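Tail lysozyme, putative (Geobacter sulfurreducens, PDB 2IA7) is of unknown function but probably belongs to the gp25 family of phage-type baseplate proteins, and may act as a tail lysozyme. Local coordinates at residues 32-37 against 113-118; 77-82 against 107-112. One frame throughout, in Å; residues are numbered along the deposited sequence.

Contact 1 of 2, residues 32-37 against 113-118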
ATOM      1  N   GLU A  32      -3.300  -4.244 -14.782  1.00 16.57           N
ATOM      2  CA  GLU A  32      -1.927  -4.491 -14.417  1.00 17.69           C
ATOM      3  C   GLU A  32      -1.246  -3.203 -14.077  1.00 16.27           C
ATOM      4  O   GLU A  32      -0.463  -3.161 -13.126  1.00 18.19           O
ATOM      5  CB  GLU A  32      -1.180  -5.189 -15.548  1.00 20.22           C
ATOM      6  CG  GLU A  32      -1.841  -6.542 -15.980  1.00 27.67           C
ATOM      7  CD  GLU A  32      -1.478  -6.998 -17.406  1.00 32.66           C
ATOM      8  OE1 GLU A  32      -0.434  -7.688 -17.524  1.00 41.81           O
ATOM      9  OE2 GLU A  32      -2.233  -6.680 -18.384  1.00 31.30           O
ATOM     10  N   ASP A  33      -1.497  -2.134 -14.813  1.00 15.00           N
ATOM     11  CA  ASP A  33      -0.957  -0.815 -14.451  1.00 16.00           C
ATOM     12  C   ASP A  33      -1.426  -0.348 -13.070  1.00 15.23           C
ATOM     13  O   ASP A  33      -0.672   0.265 -12.375  1.00 15.10           O
ATOM     14  CB  ASP A  33      -1.349   0.214 -15.490  1.00 17.23           C
ATOM     15  CG  ASP A  33      -0.641   1.542 -15.304  1.00 18.10           C
ATOM     16  OD1 ASP A  33       0.592   1.594 -15.476  1.00 20.06           O
ATOM     17  OD2 ASP A  33      -1.288   2.551 -15.010  1.00 18.74           O
ATOM     18  N   ILE A  34      -2.686  -0.633 -12.716  1.00 15.85           N
ATOM     19  CA  ILE A  34      -3.239  -0.314 -11.401  1.00 15.54           C
ATOM     20  C   ILE A  34      -2.514  -1.065 -10.308  1.00 13.31           C
ATOM     21  O   ILE A  34      -2.151  -0.490  -9.273  1.00 15.19           O
ATOM     22  CB  ILE A  34      -4.747  -0.601 -11.383  1.00 13.79           C
ATOM     23  CG1 ILE A  34      -5.450   0.481 -12.195  1.00 15.12           C
ATOM     24  CG2 ILE A  34      -5.287  -0.633  -9.929  1.00 13.11           C
ATOM     25  CD1 ILE A  34      -6.908   0.141 -12.471  1.00 18.16           C
ATOM     26  N   ALA A  35      -2.300  -2.375 -10.496  1.00 13.74           N
ATOM     27  CA  ALA A  35      -1.582  -3.164  -9.494  1.00 14.43           C
ATOM     28  C   ALA A  35      -0.168  -2.631  -9.286  1.00 14.21           C
ATOM     29  O   ALA A  35       0.268  -2.414  -8.158  1.00 15.01           O
ATOM     30  CB  ALA A  35      -1.541  -4.624  -9.886  1.00 14.55           C
ATOM     31  N   GLU A  36       0.489  -2.285 -10.388  1.00 14.45           N
ATOM     32  CA  GLU A  36       1.817  -1.681 -10.309  1.00 14.38           C
ATOM     33  C   GLU A  36       1.793  -0.326  -9.600  1.00 13.58           C
ATOM     34  O   GLU A  36       2.648  -0.031  -8.793  1.00 14.17           O
ATOM     35  CB  GLU A  36       2.398  -1.566 -11.705  1.00 17.72           C
ATOM     36  CG  GLU A  36       3.816  -1.099 -11.739  1.00 19.09           C
ATOM     37  CD  GLU A  36       4.324  -0.995 -13.159  1.00 18.80           C
ATOM     38  OE1 GLU A  36       4.084   0.042 -13.774  1.00 22.91           O
ATOM     39  OE2 GLU A  36       4.928  -1.966 -13.648  1.00 27.73           O
ATOM     40  N   SER A  37       0.811   0.484  -9.941  1.00 15.51           N
ATOM     41  CA  SER A  37       0.616   1.791  -9.315  0.50 13.53           C
ATOM     42  C   SER A  37       0.434   1.692  -7.781  1.00 13.90           C
ATOM     43  O   SER A  37       1.080   2.417  -7.021  1.00 14.82           O
ATOM     44  CB  SER A  37      -0.582   2.525  -9.928  0.50 13.72           C
ATOM     45  OG  SER A  37      -0.821   3.731  -9.208  0.50  9.86           O
ATOM     46  N   TYR A 113      -9.941  -4.529  -3.792  1.00 15.38           N
ATOM     47  CA  TYR A 113     -10.373  -3.341  -4.456  1.00 16.57           C
ATOM     48  C   TYR A 113     -11.160  -3.659  -5.722  1.00 14.32           C
ATOM     49  O   TYR A 113     -11.086  -4.755  -6.263  1.00 17.17           O
ATOM     50  CB  TYR A 113      -9.180  -2.447  -4.741  1.00 16.94           C
ATOM     51  CG  TYR A 113      -8.163  -3.022  -5.704  1.00 15.32           C
ATOM     52  CD1 TYR A 113      -8.263  -2.815  -7.109  1.00 15.31           C
ATOM     53  CD2 TYR A 113      -7.070  -3.779  -5.246  1.00 16.94           C
ATOM     54  CE1 TYR A 113      -7.301  -3.332  -7.974  1.00 17.36           C
ATOM     55  CE2 TYR A 113      -6.122  -4.284  -6.109  1.00 17.19           C
ATOM     56  CZ  TYR A 113      -6.210  -4.037  -7.471  1.00 17.00           C
ATOM     57  OH  TYR A 113      -5.277  -4.584  -8.311  1.00 17.11           O
ATOM     58  N   ARG A 114     -11.934  -2.676  -6.136  1.00 15.17           N
ATOM     59  CA  ARG A 114     -12.764  -2.708  -7.363  1.00 16.72           C
ATOM     60  C   ARG A 114     -12.171  -1.732  -8.382  1.00 13.87           C
ATOM     61  O   ARG A 114     -11.860  -0.580  -8.069  1.00 15.58           O
ATOM     62  CB  ARG A 114     -14.209  -2.295  -7.029  1.00 17.42           C
ATOM     63  CG  ARG A 114     -15.145  -2.298  -8.203  1.00 21.82           C
ATOM     64  CD  ARG A 114     -16.560  -1.930  -7.758  1.00 22.40           C
ATOM     65  NE  ARG A 114     -16.610  -0.556  -7.325  1.00 25.56           N
ATOM     66  CZ  ARG A 114     -16.874   0.498  -8.095  1.00 24.41           C
ATOM     67  NH1 ARG A 114     -17.153   0.360  -9.370  1.00 29.47           N
ATOM     68  NH2 ARG A 114     -16.852   1.709  -7.571  1.00 27.12           N
ATOM     69  N   VAL A 115     -11.895  -2.203  -9.598  1.00 14.47           N
ATOM     70  CA  VAL A 115     -11.507  -1.336 -10.696  1.00 16.59           C
ATOM     71  C   VAL A 115     -12.744  -0.699 -11.249  1.00 15.70           C
ATOM     72  O   VAL A 115     -13.657  -1.382 -11.670  1.00 16.79           O
ATOM     73  CB  VAL A 115     -10.737  -2.112 -11.787  1.00 16.78           C
ATOM     74  CG1 VAL A 115     -10.448  -1.215 -12.987  1.00 14.82           C
ATOM     75  CG2 VAL A 115      -9.397  -2.603 -11.186  1.00 19.29           C
ATOM     76  N   ARG A 116     -12.809   0.619 -11.159  1.00 14.91           N
ATOM     77  CA  ARG A 116     -14.041   1.338 -11.456  1.00 15.26           C
ATOM     78  C   ARG A 116     -14.437   1.158 -12.908  1.00 15.28           C
ATOM     79  O   ARG A 116     -15.638   1.054 -13.221  1.00 18.09           O
ATOM     80  CB  ARG A 116     -13.904   2.849 -11.116  1.00 17.56           C
ATOM     81  CG  ARG A 116     -13.734   3.128  -9.646  1.00 18.31           C
ATOM     82  CD  ARG A 116     -13.418   4.617  -9.425  1.00 23.37           C
ATOM     83  NE  ARG A 116     -13.035   4.909  -8.046  1.00 21.47           N
ATOM     84  CZ  ARG A 116     -13.887   4.983  -7.033  1.00 26.78           C
ATOM     85  NH1 ARG A 116     -15.184   4.802  -7.242  1.00 27.70           N
ATOM     86  NH2 ARG A 116     -13.436   5.196  -5.799  1.00 26.73           N
ATOM     87  N   SER A 117     -13.479   1.155 -13.830  1.00 15.94           N
ATOM     88  CA  SER A 117     -13.791   1.036 -15.285  1.00 15.83           C
ATOM     89  C   SER A 117     -14.418  -0.300 -15.760  1.00 16.59           C
ATOM     90  O   SER A 117     -15.084  -0.333 -16.772  1.00 19.11           O
ATOM     91  CB  SER A 117     -12.566   1.278 -16.166  1.00 16.56           C
ATOM     92  OG  SER A 117     -11.563   0.309 -15.977  1.00 17.37           O
ATOM     93  N   THR A 118     -14.224  -1.356 -15.000  1.00 15.60           N
ATOM     94  CA  THR A 118     -14.711  -2.683 -15.293  1.00 16.17           C
ATOM     95  C   THR A 118     -15.625  -3.303 -14.237  1.00 17.94           C
ATOM     96  O   THR A 118     -16.204  -4.357 -14.502  1.00 18.16           O
ATOM     97  CB  THR A 118     -13.551  -3.654 -15.451  1.00 16.03           C
ATOM     98  OG1 THR A 118     -12.831  -3.694 -14.190  1.00 18.24           O
ATOM     99  CG2 THR A 118     -12.611  -3.237 -16.603  1.00 20.33           C
TER
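Ile34 of helix 30-42 reaches the end of strand 106-115 with two methyl groups that take different partners. Its CD1 lies against the fork of Val115, 3.8 Å from CG1 and 3.9 Å from CG2, while its CG2 comes to 3.9 Å from CE1 of Tyr113, meeting the ring at a slant. The first torsion of Ile34 (chi1 -73°) sets CG2 opposite the backbone N and turns it to the tyrosine; the extended CG1 branch (chi2 169°) carries CD1 to the valine. The next residue, Ala35, touches the far end of the tyrosine, its CB 4.1 Å from Tyr113 OH.

Tyr113 and Val115 both point at the helix, and Ile90 of strand 90-98 packs on both Ile34 and Tyr113. On the other flank, Leu124 meets Ala35 and Tyr113, and Phe122 meets Val115. The helix is further tied down by polar links to the turn before strand 90-98, a salt bridge from Asp33 to Arg89 and a hydrogen bond from Ser37 to Glu87. Between the two segments themselves the chemistry is apolar: methyl groups and one aromatic ring hold the helix against the sheet by fit and the burial of apolar surface, leaving charged bonding to the periphery.

Contact 2 of 2, residues 77-82 against 107-112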
ATOM      1  N   ASN A  77      -4.930   2.552   7.657  1.00 16.47           N
ATOM      2  CA  ASN A  77      -5.574   3.757   7.212  1.00 15.84           C
ATOM      3  C   ASN A  77      -4.588   4.691   6.510  1.00 14.66           C
ATOM      4  O   ASN A  77      -4.980   5.394   5.576  1.00 16.18           O
ATOM      5  CB  ASN A  77      -6.256   4.407   8.415  1.00 18.35           C
ATOM      6  CG  ASN A  77      -7.429   3.564   8.930  1.00 18.83           C
ATOM      7  OD1 ASN A  77      -7.998   2.759   8.174  1.00 21.59           O
ATOM      8  ND2 ASN A  77      -7.794   3.729  10.207  1.00 20.15           N
ATOM      9  N   GLU A  78      -3.305   4.564   6.818  1.00 15.98           N
ATOM     10  CA  GLU A  78      -2.268   5.231   6.035  1.00 17.77           C
ATOM     11  C   GLU A  78      -2.238   4.689   4.599  1.00 17.03           C
ATOM     12  O   GLU A  78      -2.074   5.437   3.608  1.00 16.58           O
ATOM     13  CB  GLU A  78      -0.895   5.058   6.662  1.00 16.88           C
ATOM     14  CG  GLU A  78      -0.698   5.891   7.905  1.00 23.10           C
ATOM     15  CD  GLU A  78      -0.121   7.231   7.620  1.00 29.93           C
ATOM     16  OE1 GLU A  78      -0.345   7.795   6.543  1.00 31.50           O
ATOM     17  OE2 GLU A  78       0.556   7.727   8.513  1.00 31.06           O
ATOM     18  N   VAL A  79      -2.403   3.374   4.448  1.00 14.69           N
ATOM     19  CA  VAL A  79      -2.457   2.754   3.132  1.00 13.41           C
ATOM     20  C   VAL A  79      -3.709   3.243   2.420  1.00 16.00           C
ATOM     21  O   VAL A  79      -3.648   3.626   1.245  1.00 15.98           O
ATOM     22  CB  VAL A  79      -2.462   1.249   3.299  1.00 13.36           C
ATOM     23  CG1 VAL A  79      -2.859   0.539   2.021  1.00 14.48           C
ATOM     24  CG2 VAL A  79      -1.083   0.766   3.840  1.00 13.64           C
ATOM     25  N   LYS A  80      -4.844   3.264   3.112  1.00 15.84           N
ATOM     26  CA  LYS A  80      -6.080   3.671   2.473  1.00 13.79           C
ATOM     27  C   LYS A  80      -5.887   5.086   1.940  1.00 13.59           C
ATOM     28  O   LYS A  80      -6.241   5.395   0.788  1.00 14.75           O
ATOM     29  CB  LYS A  80      -7.237   3.717   3.468  1.00 15.86           C
ATOM     30  CG  LYS A  80      -7.770   2.355   3.889  1.00 16.69           C
ATOM     31  CD  LYS A  80      -8.822   2.541   5.008  1.00 16.51           C
ATOM     32  CE  LYS A  80      -9.192   1.225   5.658  1.00 20.06           C
ATOM     33  NZ  LYS A  80     -10.192   1.495   6.724  1.00 21.68           N
ATOM     34  N   GLU A  81      -5.431   5.999   2.806  1.00 14.33           N
ATOM     35  CA  GLU A  81      -5.360   7.389   2.378  1.00 14.66           C
ATOM     36  C   GLU A  81      -4.454   7.615   1.182  1.00 15.14           C
ATOM     37  O   GLU A  81      -4.767   8.396   0.291  1.00 15.56           O
ATOM     38  CB  GLU A  81      -4.948   8.273   3.527  1.00 14.48           C
ATOM     39  CG  GLU A  81      -5.965   8.400   4.621  1.00 17.67           C
ATOM     40  CD  GLU A  81      -7.292   9.083   4.269  1.00 22.97           C
ATOM     41  OE1 GLU A  81      -7.580   9.586   3.151  1.00 19.33           O
ATOM     42  OE2 GLU A  81      -8.121   9.146   5.211  1.00 19.78           O
ATOM     43  N   ALA A  82      -3.336   6.935   1.146  1.00 14.18           N
ATOM     44  CA  ALA A  82      -2.406   7.032   0.026  1.00 14.73           C
ATOM     45  C   ALA A  82      -3.009   6.531  -1.262  1.00 14.34           C
ATOM     46  O   ALA A  82      -2.833   7.162  -2.311  1.00 14.97           O
ATOM     47  CB  ALA A  82      -1.120   6.298   0.363  1.00 15.22           C
ATOM     48  N   LEU A 107       4.907  -7.446   7.793  1.00 19.31           N
ATOM     49  CA  LEU A 107       3.508  -7.139   7.996  1.00 17.40           C
ATOM     50  C   LEU A 107       2.907  -7.088   6.598  1.00 18.88           C
ATOM     51  O   LEU A 107       3.348  -6.287   5.766  1.00 20.01           O
ATOM     52  CB  LEU A 107       3.269  -5.789   8.683  1.00 18.59           C
ATOM     53  CG  LEU A 107       3.326  -5.683  10.203  1.00 32.38           C
ATOM     54  CD1 LEU A 107       3.206  -4.214  10.576  1.00 33.20           C
ATOM     55  CD2 LEU A 107       2.181  -6.480  10.823  1.00 31.72           C
ATOM     56  N   LEU A 108       1.889  -7.912   6.343  1.00 16.75           N
ATOM     57  CA  LEU A 108       1.296  -8.022   5.015  1.00 14.36           C
ATOM     58  C   LEU A 108       0.019  -7.222   4.971  1.00 15.44           C
ATOM     59  O   LEU A 108      -0.838  -7.378   5.870  1.00 16.99           O
ATOM     60  CB  LEU A 108       1.045  -9.498   4.685  1.00 15.07           C
ATOM     61  CG  LEU A 108       2.282 -10.372   4.592  1.00 17.32           C
ATOM     62  CD1 LEU A 108       1.846 -11.829   4.266  1.00 20.07           C
ATOM     63  CD2 LEU A 108       3.389  -9.897   3.634  1.00 19.41           C
ATOM     64  N   ILE A 109      -0.162  -6.389   3.940  1.00 15.00           N
ATOM     65  CA  ILE A 109      -1.399  -5.623   3.768  1.00 14.95           C
ATOM     66  C   ILE A 109      -2.217  -6.317   2.720  1.00 15.98           C
ATOM     67  O   ILE A 109      -1.833  -6.402   1.572  1.00 17.08           O
ATOM     68  CB  ILE A 109      -1.174  -4.178   3.379  1.00 13.98           C
ATOM     69  CG1 ILE A 109      -0.028  -3.608   4.240  1.00 17.91           C
ATOM     70  CG2 ILE A 109      -2.462  -3.431   3.524  1.00 17.08           C
ATOM     71  CD1 ILE A 109      -0.247  -3.553   5.737  1.00 15.24           C
ATOM     72  N   ASP A 110      -3.342  -6.893   3.134  1.00 14.91           N
ATOM     73  CA  ASP A 110      -4.297  -7.515   2.226  1.00 12.73           C
ATOM     74  C   ASP A 110      -5.273  -6.427   1.773  1.00 15.85           C
ATOM     75  O   ASP A 110      -6.001  -5.859   2.575  1.00 15.65           O
ATOM     76  CB  ASP A 110      -5.031  -8.606   2.946  1.00 12.73           C
ATOM     77  CG  ASP A 110      -4.092  -9.728   3.418  1.00 21.94           C
ATOM     78  OD1 ASP A 110      -3.344 -10.256   2.612  1.00 18.14           O
ATOM     79  OD2 ASP A 110      -4.269 -10.123   4.630  1.00 20.04           O
ATOM     80  N   ILE A 111      -5.259  -6.139   0.480  1.00 13.75           N
ATOM     81  CA  ILE A 111      -5.970  -5.081  -0.140  1.00 13.63           C
ATOM     82  C   ILE A 111      -6.934  -5.663  -1.175  1.00 13.49           C
ATOM     83  O   ILE A 111      -6.512  -6.247  -2.155  1.00 16.85           O
ATOM     84  CB  ILE A 111      -5.014  -4.076  -0.829  1.00 15.49           C
ATOM     85  CG1 ILE A 111      -3.966  -3.504   0.161  1.00 16.09           C
ATOM     86  CG2 ILE A 111      -5.856  -2.950  -1.431  1.00 15.76           C
ATOM     87  CD1 ILE A 111      -2.825  -2.745  -0.495  1.00 17.64           C
ATOM     88  N   GLU A 112      -8.220  -5.444  -0.936  1.00 14.29           N
ATOM     89  CA  GLU A 112      -9.266  -5.866  -1.895  1.00 14.48           C
ATOM     90  C   GLU A 112      -9.796  -4.580  -2.480  1.00 15.55           C
ATOM     91  O   GLU A 112     -10.060  -3.609  -1.761  1.00 15.50           O
ATOM     92  CB  GLU A 112     -10.406  -6.661  -1.233  1.00 17.15           C
ATOM     93  CG  GLU A 112     -10.002  -7.891  -0.503  1.00 20.42           C
ATOM     94  CD  GLU A 112     -11.192  -8.639   0.119  1.00 24.61           C
ATOM     95  OE1 GLU A 112     -12.268  -8.732  -0.562  1.00 29.08           O
ATOM     96  OE2 GLU A 112     -11.029  -9.100   1.292  1.00 25.08           O
TER
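Val79, on helix 69-86, faces strand 106-115 and meets it through a single methyl, CG1, which reaches two isoleucines on the same side of the strand. Leu107, at the start of the segment, lies beyond Val79 and packs instead on Leu72 and Ile75, earlier in the same helix. Leu108 turns to the other face of the sheet.

Ile109 comes next and points at the helix. Its CG2 stands 4.3 Å from Val79 CG1, a loose apolar approach, and its CA is the nearest on the strand to that of Val79, at 8.5 Å. Asp110 again belongs to the opposite face, and its carboxylate forms a salt bridge with Arg100. Ile111 returns to the helix side and brings the closer touch: its CD1 lies 4.1 Å from Val79 CG1, the two side chains meeting at a slant. With chi1 at -56° and chi2 at 168°, its CG1 branch is extended, which carries CD1 out to the valine. Glu112 closes the segment on the face turned from the helix.

On the helix, Lys80 NZ donates to Asn77 OD1 over 2.9 Å, a bond along the helix surface rather than to the strand.

Strand 106-115 is the middle strand of the antiparallel sheet, with 90-98 and 120-129 at its flanks. Val95 of strand 90-98 packs on both Val79 and Ile109, while Ile75 and Leu83 of helix 69-86 extend the apolar layer to Ile109 and Ile111.

Both contacts set a helix against the same strand, 106-115, the central one of the three-stranded antiparallel sheet, and their centres lie 15 Å apart. Contact 2 uses its earlier part, 107-112, near the centre of the chain; contact 1 takes over directly at 113 and runs into the turn toward strand 120-129. The helices come first in sequence, 30-42 and then 69-86, but they meet the strand in the reverse order, so the chain span between the segments of contact 1 contains contact 2 entirely. Together they place the two successive helices along one strand, joining helices and sheet in this gp25-like protein.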